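Local coordinates for protein TRAP dicarboxylate transporter-DctP subunit (Rhodobacter sphaeroides, PDB 4PE3) that probably binds a small organic acid in the periplasm and delivers it to a TRAP transporter for uptake, and is seen here ligand-free and open, at residues G101-F106 with S323-K328; I147-P152 with L240-V245; P230-P235 with G293-H298. All blocks are in the same frame, centred on the assembly; numbering follows the deposited sequence.

Contact 1: G101-F106 with S323-K328; sequences GRDPAF and SEMAQK
Ser323 and Asp103, each the N-cap of its own helix, are joined by a hydrogen bond from Ser323 OG to Asp103 OD1 of 2.7 Å. The donor meets the carboxylate on its syn side, 18° out of the plane, while the anti lone pair of OD1 takes Ala105 N at 2.9 Å, so one oxygen serves two donors. Ser323 OG in turn accepts from Ala326 N at 2.9 Å; a hydroxyl suits because it can both give and receive. Asp103 CG stands anti to the backbone N (chi1 -166°), which carries the carboxylate to the other segment. The starts of helices 104-110 and 324-339 are thus capped by side chains bonded to each other. A water donates to Asp103 OD2 and accepts from Met325 N; Ala105 N directly, and Met325 N through this water, would be expected to favour a negative carboxylate.

The apolar contacts are small. Ala105 CB sits 3.7 Å from CB of selenomethionine Met325 and also meets Ala326 CB. These alanines let Ala105 CA and Ala326 CA approach to 3.9 Å. Pro104, which follows the cap residue, lays CD against Ser323 CB and touches Val319 of helix 302-320.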
loop_
_atom_site.group_PDB
_atom_site.type_symbol
_atom_site.label_atom_id
_atom_site.label_comp_id
_atom_site.label_asym_id
_atom_site.label_seq_id
_atom_site.Cartn_x
_atom_site.Cartn_y
_atom_site.Cartn_z
ATOM N N GLY A 101 -3.923 -1.100 -15.612
ATOM C CA GLY A 101 -4.324 -1.133 -17.009
ATOM C C GLY A 101 -3.544 -2.139 -17.844
ATOM O O GLY A 101 -4.059 -2.673 -18.834
ATOM N N ARG A 102 -2.299 -2.403 -17.465
ATOM C CA ARG A 102 -1.483 -3.373 -18.195
ATOM C C ARG A 102 -1.947 -4.793 -17.960
ATOM O O ARG A 102 -1.908 -5.613 -18.872
ATOM C CB ARG A 102 -0.011 -3.272 -17.786
ATOM C CG ARG A 102 0.590 -1.905 -18.019
ATOM C CD ARG A 102 2.087 -1.907 -17.759
ATOM N NE ARG A 102 2.639 -0.573 -17.964
ATOM C CZ ARG A 102 3.874 -0.309 -18.375
ATOM N NH1 ARG A 102 4.729 -1.292 -18.635
ATOM N NH2 ARG A 102 4.255 0.953 -18.522
ATOM N N ASP A 103 -2.321 -5.077 -16.721
ATOM C CA ASP A 103 -2.784 -6.399 -16.322
ATOM C C ASP A 103 -3.478 -6.267 -14.984
ATOM O O ASP A 103 -2.942 -5.626 -14.076
ATOM C CB ASP A 103 -1.612 -7.371 -16.190
ATOM C CG ASP A 103 -2.063 -8.817 -16.104
ATOM O OD1 ASP A 103 -2.744 -9.200 -15.130
ATOM O OD2 ASP A 103 -1.723 -9.602 -17.012
ATOM N N PRO A 104 -4.679 -6.854 -14.841
ATOM C CA PRO A 104 -5.349 -6.686 -13.539
ATOM C C PRO A 104 -4.535 -7.221 -12.358
ATOM O O PRO A 104 -4.798 -6.859 -11.209
ATOM C CB PRO A 104 -6.656 -7.469 -13.682
ATOM C CG PRO A 104 -6.742 -7.917 -15.118
ATOM C CD PRO A 104 -5.417 -7.717 -15.778
ATOM N N ALA A 105 -3.564 -8.088 -12.617
ATOM C CA ALA A 105 -2.693 -8.582 -11.557
ATOM C C ALA A 105 -2.011 -7.445 -10.811
ATOM O O ALA A 105 -1.729 -7.549 -9.620
ATOM C CB ALA A 105 -1.641 -9.522 -12.128
ATOM N N PHE A 106 -1.693 -6.370 -11.528
ATOM C CA PHE A 106 -1.012 -5.244 -10.909
ATOM C C PHE A 106 -1.876 -4.625 -9.819
ATOM O O PHE A 106 -1.369 -4.295 -8.746
ATOM C CB PHE A 106 -0.617 -4.193 -11.961
ATOM C CG PHE A 106 0.594 -4.569 -12.792
ATOM C CD1 PHE A 106 1.867 -4.510 -12.248
ATOM C CD2 PHE A 106 0.452 -4.988 -14.108
ATOM C CE1 PHE A 106 2.979 -4.856 -13.000
ATOM C CE2 PHE A 106 1.556 -5.328 -14.862
ATOM C CZ PHE A 106 2.823 -5.246 -14.302
ATOM N N SER A 323 -7.188 -12.552 -15.679
ATOM C CA SER A 323 -5.917 -12.777 -16.386
ATOM C C SER A 323 -5.125 -13.898 -15.747
ATOM O O SER A 323 -5.326 -14.227 -14.584
ATOM C CB SER A 323 -5.040 -11.517 -16.387
ATOM O OG SER A 323 -4.285 -11.419 -15.179
ATOM N N GLU A 324 -4.214 -14.491 -16.512
ATOM C CA GLU A 324 -3.402 -15.569 -15.982
ATOM C C GLU A 324 -2.573 -15.105 -14.797
ATOM O O GLU A 324 -2.497 -15.800 -13.782
ATOM C CB GLU A 324 -2.479 -16.118 -17.061
ATOM C CG GLU A 324 -1.866 -17.448 -16.686
ATOM C CD GLU A 324 -1.261 -18.147 -17.879
ATOM O OE1 GLU A 324 -0.077 -17.889 -18.183
ATOM O OE2 GLU A 324 -1.976 -18.927 -18.524
HETATM N N MSE A 325 -1.944 -13.942 -14.915
HETATM C CA MSE A 325 -1.117 -13.445 -13.829
HETATM C C MSE A 325 -1.948 -13.075 -12.598
HETATM O O MSE A 325 -1.489 -13.219 -11.463
HETATM C CB MSE A 325 -0.290 -12.238 -14.276
HETATM C CG MSE A 325 0.956 -12.572 -15.053
HETATM SE SE MSE A 325 2.059 -13.887 -14.139
HETATM C CE MSE A 325 2.585 -12.924 -12.601
ATOM N N ALA A 326 -3.171 -12.603 -12.802
ATOM C CA ALA A 326 -4.011 -12.285 -11.650
ATOM C C ALA A 326 -4.343 -13.553 -10.871
ATOM O O ALA A 326 -4.334 -13.552 -9.637
ATOM C CB ALA A 326 -5.284 -11.564 -12.079
ATOM N N GLN A 327 -4.593 -14.648 -11.582
ATOM C CA GLN A 327 -4.846 -15.911 -10.919
ATOM C C GLN A 327 -3.616 -16.384 -10.140
ATOM O O GLN A 327 -3.733 -16.896 -9.021
ATOM C CB GLN A 327 -5.249 -16.972 -11.937
ATOM C CG GLN A 327 -5.538 -18.316 -11.315
ATOM C CD GLN A 327 -6.817 -18.331 -10.517
ATOM O OE1 GLN A 327 -7.878 -17.931 -11.004
ATOM N NE2 GLN A 327 -6.728 -18.780 -9.270
ATOM N N LYS A 328 -2.433 -16.169 -10.706
ATOM C CA LYS A 328 -1.207 -16.534 -10.017
ATOM C C LYS A 328 -0.992 -15.683 -8.755
ATOM O O LYS A 328 -0.565 -16.196 -7.731
ATOM C CB LYS A 328 -0.018 -16.383 -10.952
ATOM C CG LYS A 328 1.251 -17.032 -10.442
ATOM C CD LYS A 328 2.206 -17.335 -11.594
ATOM C CE LYS A 328 3.434 -18.102 -11.138
ATOM N NZ LYS A 328 4.634 -17.759 -11.947
HETATM O O HOH W 1 -1.685 -12.337 -17.392
#

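Contact 2: I147-P152 with L240-V245; sequences IGVSTP and LPLVEV
Ser150 and Val243 form an antiparallel hydrogen-bonded pair, with Ser150 N giving to Val243 O at 2.8 Å and Val243 N to Ser150 O. The same pattern joins Gly148 to Val245, but there Val245 O accepts from both Ile147 N, at 2.8 Å, and Gly148 N, at 3.2 Å: a classic beta bulge. Glycine leaves Val245 without a side chain opposite it.

Packing is tight at Val149, whose CG2, anti to the backbone N, meets Leu242 CG at 3.3 Å, closer than usual van der Waals contact, the two side chains crossing at about a right angle. Beyond the strands Thr151 OG1 gives a bond to Pro241 O, 2.8 Å long and in the carbonyl plane, and receives one from Gly153 N; a threonine can do both.

The side of Pro152 and Pro241, both partly exposed, is looser: Pro152 CG lies 4.1 Å from Pro241 CB, though Pro152 CD makes a normal contact with Val243 CG2. Strand 144-150 is outermost in the five-stranded sheet, with strand 243-248 next to it; helix 119-128 covers the Val149 face, helix 257-291 reaches Ser150 and Val245 on the other, and strand 91-95 flanks Val243.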
loop_
_atom_site.group_PDB
_atom_site.type_symbol
_atom_site.label_atom_id
_atom_site.label_comp_id
_atom_site.label_asym_id
_atom_site.label_seq_id
_atom_site.Cartn_x
_atom_site.Cartn_y
_atom_site.Cartn_z
ATOM N N ILE A 147 13.351 -4.480 -6.920
ATOM C CA ILE A 147 14.343 -4.517 -5.847
ATOM C C ILE A 147 13.686 -4.824 -4.497
ATOM O O ILE A 147 14.105 -5.747 -3.803
ATOM C CB ILE A 147 15.119 -3.197 -5.754
ATOM C CG1 ILE A 147 15.869 -2.957 -7.062
ATOM C CG2 ILE A 147 16.109 -3.223 -4.581
ATOM C CD1 ILE A 147 16.332 -1.529 -7.245
ATOM N N GLY A 148 12.665 -4.055 -4.127
ATOM C CA GLY A 148 11.964 -4.315 -2.886
ATOM C C GLY A 148 10.754 -3.428 -2.714
ATOM O O GLY A 148 10.472 -2.542 -3.515
ATOM N N VAL A 149 10.035 -3.692 -1.625
ATOM C CA VAL A 149 8.734 -3.104 -1.403
ATOM C C VAL A 149 8.786 -2.057 -0.294
ATOM O O VAL A 149 9.630 -2.108 0.613
ATOM C CB VAL A 149 7.685 -4.225 -1.076
ATOM C CG1 VAL A 149 7.863 -4.752 0.342
ATOM C CG2 VAL A 149 6.302 -3.714 -1.288
ATOM N N SER A 150 7.876 -1.093 -0.380
ATOM C CA SER A 150 7.636 -0.162 0.704
ATOM C C SER A 150 6.156 0.142 0.714
ATOM O O SER A 150 5.405 -0.430 -0.047
ATOM C CB SER A 150 8.457 1.094 0.464
ATOM O OG SER A 150 8.228 1.619 -0.836
ATOM N N THR A 151 5.727 1.035 1.601
ATOM C CA THR A 151 4.335 1.453 1.621
ATOM C C THR A 151 4.162 2.856 2.218
ATOM O O THR A 151 4.891 3.238 3.115
ATOM C CB THR A 151 3.493 0.425 2.423
ATOM O OG1 THR A 151 2.115 0.823 2.449
ATOM C CG2 THR A 151 4.004 0.332 3.831
ATOM N N PRO A 152 3.162 3.597 1.741
ATOM C CA PRO A 152 2.790 4.833 2.443
ATOM C C PRO A 152 1.904 4.565 3.670
ATOM O O PRO A 152 1.472 5.517 4.336
ATOM C CB PRO A 152 1.998 5.601 1.393
ATOM C CG PRO A 152 1.384 4.512 0.554
ATOM C CD PRO A 152 2.423 3.438 0.478
ATOM N N LEU A 240 -3.724 -1.094 2.081
ATOM C CA LEU A 240 -2.316 -1.017 2.396
ATOM C C LEU A 240 -1.567 -1.020 1.059
ATOM O O LEU A 240 -1.193 -2.088 0.557
ATOM C CB LEU A 240 -1.905 -2.198 3.284
ATOM C CG LEU A 240 -0.609 -2.054 4.087
ATOM C CD1 LEU A 240 -0.517 -3.136 5.181
ATOM C CD2 LEU A 240 0.583 -2.124 3.173
ATOM N N PRO A 241 -1.380 0.154 0.447
ATOM C CA PRO A 241 -0.814 0.190 -0.905
ATOM C C PRO A 241 0.655 -0.233 -0.990
ATOM O O PRO A 241 1.466 0.083 -0.128
ATOM C CB PRO A 241 -0.965 1.653 -1.320
ATOM C CG PRO A 241 -2.002 2.221 -0.403
ATOM C CD PRO A 241 -1.903 1.462 0.873
ATOM N N LEU A 242 0.986 -0.954 -2.057
ATOM C CA LEU A 242 2.348 -1.406 -2.337
ATOM C C LEU A 242 3.059 -0.371 -3.191
ATOM O O LEU A 242 2.578 -0.009 -4.260
ATOM C CB LEU A 242 2.313 -2.753 -3.071
ATOM C CG LEU A 242 3.589 -3.562 -3.219
ATOM C CD1 LEU A 242 3.310 -5.020 -3.542
ATOM C CD2 LEU A 242 4.426 -2.968 -4.323
ATOM N N VAL A 243 4.185 0.111 -2.681
ATOM C CA VAL A 243 5.083 0.974 -3.454
ATOM C C VAL A 243 6.317 0.156 -3.806
ATOM O O VAL A 243 6.953 -0.461 -2.943
ATOM C CB VAL A 243 5.440 2.241 -2.663
ATOM C CG1 VAL A 243 6.657 2.913 -3.214
ATOM C CG2 VAL A 243 4.262 3.167 -2.685
ATOM N N GLU A 244 6.579 0.040 -5.100
ATOM C CA GLU A 244 7.721 -0.735 -5.558
ATOM C C GLU A 244 8.945 0.147 -5.757
ATOM O O GLU A 244 8.813 1.320 -6.159
ATOM C CB GLU A 244 7.412 -1.426 -6.893
ATOM C CG GLU A 244 7.144 -0.486 -8.069
ATOM C CD GLU A 244 6.853 -1.232 -9.353
ATOM O OE1 GLU A 244 5.665 -1.484 -9.645
ATOM O OE2 GLU A 244 7.816 -1.578 -10.094
ATOM N N VAL A 245 10.115 -0.410 -5.444
ATOM C CA VAL A 245 11.406 0.168 -5.814
ATOM C C VAL A 245 11.977 -0.799 -6.837
ATOM O O VAL A 245 12.247 -1.962 -6.529
ATOM C CB VAL A 245 12.361 0.274 -4.605
ATOM C CG1 VAL A 245 13.689 0.845 -4.994
ATOM C CG2 VAL A 245 11.734 1.131 -3.508
#

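Contact 3: P230-P235 with G293-H298; sequences PHPVYP and GKITVH. With EDO (1,2-ethanediol), chain D.
The imidazoles of His231 and His298 meet rim to rim, their planes at 56° and neither ring over the other. His231 ND1 and His298 NE2 are 2.9 Å apart in a hydrogen bond that either could donate, and ND1 lies at the edge of the His298 ring, as does Pro232 O. One face of His231 carries a water 3.3 Å above the plane, offset toward the rim. Pro235 CD lies over one face of Tyr234, and O1 of an ethanediol is at that ring's edge.

The two loops run roughly alongside each other and bond as strands would. Thr296 N gives to Pro230 O, His298 N to Pro232 O at 2.9 Å and Tyr234 N to His298 O, with Val233 and His298 forming a single bridge. Prolines suit this edge because their carbonyls accept without any N-H to satisfy. Pro232 CD rests 3.6 Å from Ile295 CG2, the side chains crossing at about a right angle, while Tyr234 CB meets Val297 CG1 at 3.7 Å.

The water also joins Pro230 O, Lys294 O and Thr296 OG1. Asp164 OD1 bonds His298 ND1, so this ring is gripped at both nitrogens and its rotation fixed; the carboxylate may favour a proton on ND1.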
loop_
_atom_site.group_PDB
_atom_site.type_symbol
_atom_site.label_atom_id
_atom_site.label_comp_id
_atom_site.label_asym_id
_atom_site.label_seq_id
_atom_site.Cartn_x
_atom_site.Cartn_y
_atom_site.Cartn_z
ATOM N N PRO A 230 -16.572 9.320 15.708
ATOM C CA PRO A 230 -15.726 8.974 16.857
ATOM C C PRO A 230 -15.544 7.468 17.115
ATOM O O PRO A 230 -15.219 7.099 18.230
ATOM C CB PRO A 230 -16.441 9.677 18.025
ATOM C CG PRO A 230 -17.871 9.681 17.619
ATOM C CD PRO A 230 -17.907 9.813 16.128
ATOM N N HIS A 231 -15.637 6.655 16.072
ATOM C CA HIS A 231 -15.396 5.221 16.171
ATOM C C HIS A 231 -14.447 4.715 15.092
ATOM O O HIS A 231 -14.770 3.801 14.329
ATOM C CB HIS A 231 -16.724 4.459 16.073
ATOM C CG HIS A 231 -17.580 4.599 17.283
ATOM N ND1 HIS A 231 -17.229 4.066 18.501
ATOM C CD2 HIS A 231 -18.762 5.230 17.469
ATOM C CE1 HIS A 231 -18.164 4.352 19.389
ATOM N NE2 HIS A 231 -19.096 5.067 18.791
ATOM N N PRO A 232 -13.236 5.275 15.025
ATOM C CA PRO A 232 -12.270 4.747 14.053
ATOM C C PRO A 232 -11.879 3.298 14.315
ATOM O O PRO A 232 -11.953 2.834 15.459
ATOM C CB PRO A 232 -11.059 5.666 14.249
ATOM C CG PRO A 232 -11.169 6.147 15.658
ATOM C CD PRO A 232 -12.658 6.330 15.864
ATOM N N VAL A 233 -11.446 2.605 13.258
ATOM C CA VAL A 233 -10.846 1.296 13.403
ATOM C C VAL A 233 -9.369 1.438 13.091
ATOM O O VAL A 233 -8.973 1.853 11.988
ATOM C CB VAL A 233 -11.512 0.234 12.512
ATOM C CG1 VAL A 233 -10.933 -1.150 12.797
ATOM C CG2 VAL A 233 -13.010 0.185 12.743
ATOM N N TYR A 234 -8.545 1.083 14.074
ATOM C CA TYR A 234 -7.104 1.177 13.982
ATOM C C TYR A 234 -6.480 0.038 14.781
ATOM O O TYR A 234 -6.842 -0.150 15.956
ATOM C CB TYR A 234 -6.615 2.526 14.561
ATOM C CG TYR A 234 -5.116 2.534 14.636
ATOM C CD1 TYR A 234 -4.358 2.822 13.508
ATOM C CD2 TYR A 234 -4.452 2.184 15.800
ATOM C CE1 TYR A 234 -2.965 2.769 13.534
ATOM C CE2 TYR A 234 -3.052 2.126 15.850
ATOM C CZ TYR A 234 -2.315 2.431 14.715
ATOM O OH TYR A 234 -0.936 2.348 14.793
ATOM N N PRO A 235 -5.553 -0.734 14.177
ATOM C CA PRO A 235 -5.141 -0.654 12.784
ATOM C C PRO A 235 -6.290 -0.903 11.840
ATOM O O PRO A 235 -7.258 -1.583 12.194
ATOM C CB PRO A 235 -4.083 -1.765 12.678
ATOM C CG PRO A 235 -3.531 -1.854 14.034
ATOM C CD PRO A 235 -4.750 -1.715 14.915
ATOM N N GLY A 293 -11.069 11.690 25.345
ATOM C CA GLY A 293 -12.149 11.041 26.065
ATOM C C GLY A 293 -13.429 10.771 25.293
ATOM O O GLY A 293 -14.367 10.196 25.858
ATOM N N LYS A 294 -13.496 11.178 24.033
ATOM C CA LYS A 294 -14.711 11.009 23.233
ATOM C C LYS A 294 -14.571 9.959 22.136
ATOM O O LYS A 294 -15.558 9.347 21.711
ATOM C CB LYS A 294 -15.126 12.363 22.620
ATOM C CG LYS A 294 -15.627 13.400 23.640
ATOM C CD LYS A 294 -16.864 12.881 24.396
ATOM C CE LYS A 294 -17.400 13.833 25.424
ATOM N NZ LYS A 294 -18.386 13.123 26.301
ATOM N N ILE A 295 -13.353 9.732 21.674
ATOM C CA ILE A 295 -13.114 8.863 20.541
ATOM C C ILE A 295 -12.798 7.444 21.036
ATOM O O ILE A 295 -11.992 7.270 21.946
ATOM C CB ILE A 295 -11.970 9.406 19.683
ATOM C CG1 ILE A 295 -12.366 10.778 19.094
ATOM C CG2 ILE A 295 -11.610 8.413 18.571
ATOM C CD1 ILE A 295 -11.194 11.563 18.507
ATOM N N THR A 296 -13.475 6.458 20.456
ATOM C CA THR A 296 -13.245 5.041 20.766
ATOM C C THR A 296 -12.470 4.429 19.618
ATOM O O THR A 296 -12.931 4.403 18.477
ATOM C CB THR A 296 -14.561 4.288 20.930
ATOM O OG1 THR A 296 -15.323 4.902 21.969
ATOM C CG2 THR A 296 -14.308 2.831 21.299
ATOM N N VAL A 297 -11.259 3.965 19.892
ATOM C CA VAL A 297 -10.430 3.395 18.840
ATOM C C VAL A 297 -10.603 1.880 18.864
ATOM O O VAL A 297 -10.231 1.233 19.838
ATOM C CB VAL A 297 -8.970 3.775 19.032
ATOM C CG1 VAL A 297 -8.087 3.181 17.912
ATOM C CG2 VAL A 297 -8.846 5.311 19.087
ATOM N N HIS A 298 -11.200 1.333 17.814
ATOM C CA HIS A 298 -11.507 -0.103 17.776
ATOM C C HIS A 298 -10.406 -0.855 17.061
ATOM O O HIS A 298 -10.039 -0.507 15.943
ATOM C CB HIS A 298 -12.796 -0.333 17.015
ATOM C CG HIS A 298 -13.979 0.346 17.608
ATOM N ND1 HIS A 298 -14.948 -0.356 18.286
ATOM C CD2 HIS A 298 -14.372 1.641 17.624
ATOM C CE1 HIS A 298 -15.888 0.467 18.694
ATOM N NE2 HIS A 298 -15.560 1.683 18.308
HETATM C C1 EDO D . 0.777 1.429 11.774
HETATM O O1 EDO D . 0.322 2.592 12.480
HETATM C C2 EDO D . -0.327 0.860 10.883
HETATM O O2 EDO D . -1.368 0.313 11.679
HETATM O O HOH W 2 -16.708 7.012 20.733
#

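In the fold
Contact 2 lies near the centre of the protein, about 6 Å from it (centre to centre), while contacts 1 and 3 lie on opposite sides with centres about 36 Å apart. Along the sequence contact 1 closes the outermost loop, bringing the C-terminal helix 324-339 back to helix 104-110. Contacts 2 and 3 lie within it and interleave, in the order 147-152, 230-235, 240-245, 293-298. Contact 2 belongs to the five-stranded sheet; contact 3 has backbone bonds to Phe157 and Ser159, beside the four-stranded one. The long helix 257-291 touches both. Such repeated crossing between two sheets fits the two-domain binding-protein fold, open here without its ligand.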